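Local coordinates for metallo-carboxypeptidase (Pseudomonas aeruginosa, PDB 4A39), which is a zinc-dependent carboxypeptidase of the M14 family, related to the cytosolic carboxypeptidases of mammals, and probably trims C-terminal residues from peptides, at residues L331-V336 with C342-I347. Residues are numbered along the deposited sequence; the frame is centred on the assembly and turned at random.
Sequences LACNFV and CLAFTI. With GEM ((2-guanidinoethylmercapto)succinic acid), chain D.
Following Leu331, the N-cap residue that sets CD2 3.4 Å from C1, the guanidinium carbon of GEM, Cys333 carries most of the direct contact, meeting Ala344, Phe345 and Thr346, and has the largest buried area. Thr346 lies beside the same ligand, so it and Leu331 line one pocket. The SG of Cys333 lies anti to the backbone N (chi1 -180°), which sets the sulfur against the strand backbone, 3.4 Å from Ala344 O and 3.5 Å from Phe345 CA. Cys333 CB packs against Thr346 OG1 at 3.2 Å. No hydrogen bond joins the segments directly; instead a water accepts from Cys333 N at 3.0 Å and also bonds Thr346 OG1, bridging the first turn of the helix to the pocket threonine. The methyl of Ala344 packs against the same turn, its CB 3.5 Å from Cys333 O. One turn on, Val336 makes a looser apolar contact, with CG1 4.3 Å from Cys342 SG.

The axes of helix segment 332-336 and strand segment 343-347 are nearly antiparallel (174°), as expected of an alpha-beta connection in which helix 332-340 turns back into strand 343-350. That strand lies between 268-275, parallel to it, and 282-284, antiparallel, in the mixed sheet of the catalytic domain. Ala332 and Val336 also touch Phe269 of strand 268-275, whereas the CB of Phe345 points away from helix 332-340, and its side chain touches Glu300 and Arg304 of helix 294-308, so the strand is covered by a helix on either face.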
loop_
_atom_site.group_PDB
_atom_site.type_symbol
_atom_site.label_atom_id
_atom_site.label_comp_id
_atom_site.label_asym_id
_atom_site.label_seq_id
_atom_site.Cartn_x
_atom_site.Cartn_y
_atom_site.Cartn_z
ATOM N N LEU A 331 -14.530 7.558 -3.079
ATOM C CA LEU A 331 -13.486 6.534 -2.985
ATOM C C LEU A 331 -13.336 5.827 -4.325
ATOM O O LEU A 331 -14.323 5.553 -5.001
ATOM C CB LEU A 331 -13.836 5.492 -1.921
ATOM C CG LEU A 331 -13.677 5.888 -0.450
ATOM C CD1 LEU A 331 -14.560 7.082 -0.115
ATOM C CD2 LEU A 331 -14.045 4.687 0.416
ATOM N N ALA A 332 -12.097 5.517 -4.693
ATOM C CA ALA A 332 -11.804 4.856 -5.961
ATOM C C ALA A 332 -12.547 3.541 -6.172
ATOM O O ALA A 332 -13.113 3.307 -7.240
ATOM C CB ALA A 332 -10.301 4.624 -6.091
ATOM N N CYS A 333 -12.538 2.673 -5.167
ATOM C CA CYS A 333 -13.211 1.384 -5.300
ATOM C C CYS A 333 -14.660 1.552 -5.730
ATOM O O CYS A 333 -15.103 0.971 -6.719
ATOM C CB CYS A 333 -13.159 0.615 -3.978
ATOM S SG CYS A 333 -13.960 -0.993 -4.046
ATOM N N ASN A 334 -15.397 2.361 -4.985
ATOM C CA ASN A 334 -16.799 2.593 -5.285
ATOM C C ASN A 334 -17.039 3.344 -6.590
ATOM O O ASN A 334 -17.908 2.964 -7.379
ATOM C CB ASN A 334 -17.435 3.324 -4.112
ATOM C CG ASN A 334 -17.460 2.470 -2.862
ATOM O OD1 ASN A 334 -18.315 1.597 -2.713
ATOM N ND2 ASN A 334 -16.501 2.692 -1.970
ATOM N N PHE A 335 -16.267 4.400 -6.826
ATOM C CA PHE A 335 -16.429 5.183 -8.045
ATOM C C PHE A 335 -16.175 4.373 -9.307
ATOM O O PHE A 335 -16.981 4.399 -10.236
ATOM C CB PHE A 335 -15.502 6.403 -8.038
ATOM C CG PHE A 335 -15.587 7.228 -9.292
ATOM C CD1 PHE A 335 -14.776 6.940 -10.387
ATOM C CD2 PHE A 335 -16.508 8.267 -9.395
ATOM C CE1 PHE A 335 -14.883 7.675 -11.571
ATOM C CE2 PHE A 335 -16.622 9.008 -10.574
ATOM C CZ PHE A 335 -15.807 8.708 -11.661
ATOM N N VAL A 336 -15.047 3.671 -9.351
ATOM C CA VAL A 336 -14.703 2.877 -10.525
ATOM C C VAL A 336 -15.683 1.724 -10.689
ATOM O O VAL A 336 -16.185 1.468 -11.787
ATOM C CB VAL A 336 -13.260 2.322 -10.417
ATOM C CG1 VAL A 336 -12.915 1.495 -11.650
ATOM C CG2 VAL A 336 -12.278 3.476 -10.277
ATOM N N CYS A 342 -17.980 -2.936 -12.735
ATOM C CA CYS A 342 -17.020 -4.029 -12.653
ATOM C C CYS A 342 -16.749 -4.444 -11.223
ATOM O O CYS A 342 -17.040 -3.708 -10.281
ATOM C CB CYS A 342 -15.688 -3.606 -13.283
ATOM S SG CYS A 342 -14.853 -2.249 -12.397
ATOM N N LEU A 343 -16.185 -5.637 -11.071
ATOM C CA LEU A 343 -15.814 -6.136 -9.757
ATOM C C LEU A 343 -14.742 -5.163 -9.275
ATOM O O LEU A 343 -13.800 -4.854 -10.014
ATOM C CB LEU A 343 -15.236 -7.549 -9.873
ATOM C CG LEU A 343 -14.660 -8.165 -8.594
ATOM C CD1 LEU A 343 -15.743 -8.238 -7.524
ATOM C CD2 LEU A 343 -14.120 -9.555 -8.895
ATOM N N ALA A 344 -14.891 -4.671 -8.050
ATOM C CA ALA A 344 -13.940 -3.711 -7.501
ATOM C C ALA A 344 -13.766 -3.890 -6.004
ATOM O O ALA A 344 -14.742 -4.047 -5.272
ATOM C CB ALA A 344 -14.411 -2.288 -7.790
ATOM N N PHE A 345 -12.517 -3.836 -5.556
ATOM C CA PHE A 345 -12.189 -3.991 -4.144
ATOM C C PHE A 345 -11.079 -3.057 -3.700
ATOM O O PHE A 345 -10.227 -2.646 -4.496
ATOM C CB PHE A 345 -11.652 -5.394 -3.843
ATOM C CG PHE A 345 -12.693 -6.466 -3.708
ATOM C CD1 PHE A 345 -13.590 -6.458 -2.647
ATOM C CD2 PHE A 345 -12.711 -7.537 -4.597
ATOM C CE1 PHE A 345 -14.487 -7.509 -2.467
ATOM C CE2 PHE A 345 -13.605 -8.589 -4.426
ATOM C CZ PHE A 345 -14.492 -8.575 -3.360
ATOM N N THR A 346 -11.095 -2.741 -2.413
ATOM C CA THR A 346 -10.026 -1.975 -1.806
ATOM C C THR A 346 -9.349 -3.126 -1.065
ATOM O O THR A 346 -9.994 -3.778 -0.244
ATOM C CB THR A 346 -10.538 -0.961 -0.765
ATOM O OG1 THR A 346 -11.298 0.063 -1.425
ATOM C CG2 THR A 346 -9.369 -0.328 -0.036
ATOM N N ILE A 347 -8.092 -3.416 -1.388
ATOM C CA ILE A 347 -7.375 -4.498 -0.716
ATOM C C ILE A 347 -6.632 -3.869 0.456
ATOM O O ILE A 347 -5.942 -2.859 0.291
ATOM C CB ILE A 347 -6.359 -5.199 -1.665
ATOM C CG1 ILE A 347 -7.100 -5.849 -2.842
ATOM C CG2 ILE A 347 -5.572 -6.249 -0.898
ATOM C CD1 ILE A 347 -8.090 -6.928 -2.433
HETATM C C8 GEM D . -9.861 3.496 2.948
HETATM S S7 GEM D . -9.610 2.649 1.346
HETATM C C6 GEM D . -11.231 1.825 1.145
HETATM C C5 GEM D . -11.929 1.459 2.458
HETATM N N3 GEM D . -12.415 2.668 3.137
HETATM C C1 GEM D . -13.726 2.851 3.290
HETATM N N4 GEM D . -14.575 1.943 2.815
HETATM N N2 GEM D . -14.191 3.935 3.903
HETATM C C9 GEM D . -9.674 5.010 2.819
HETATM O O14 GEM D . -9.491 5.477 1.672
HETATM O O15 GEM D . -9.719 5.671 3.876
HETATM C C10 GEM D . -8.931 2.926 4.020
HETATM C C11 GEM D . -7.456 3.129 3.664
HETATM O O12 GEM D . -6.712 2.124 3.697
HETATM O O13 GEM D . -7.099 4.292 3.383
HETATM O O HOH W 1 -10.919 2.763 -2.699
#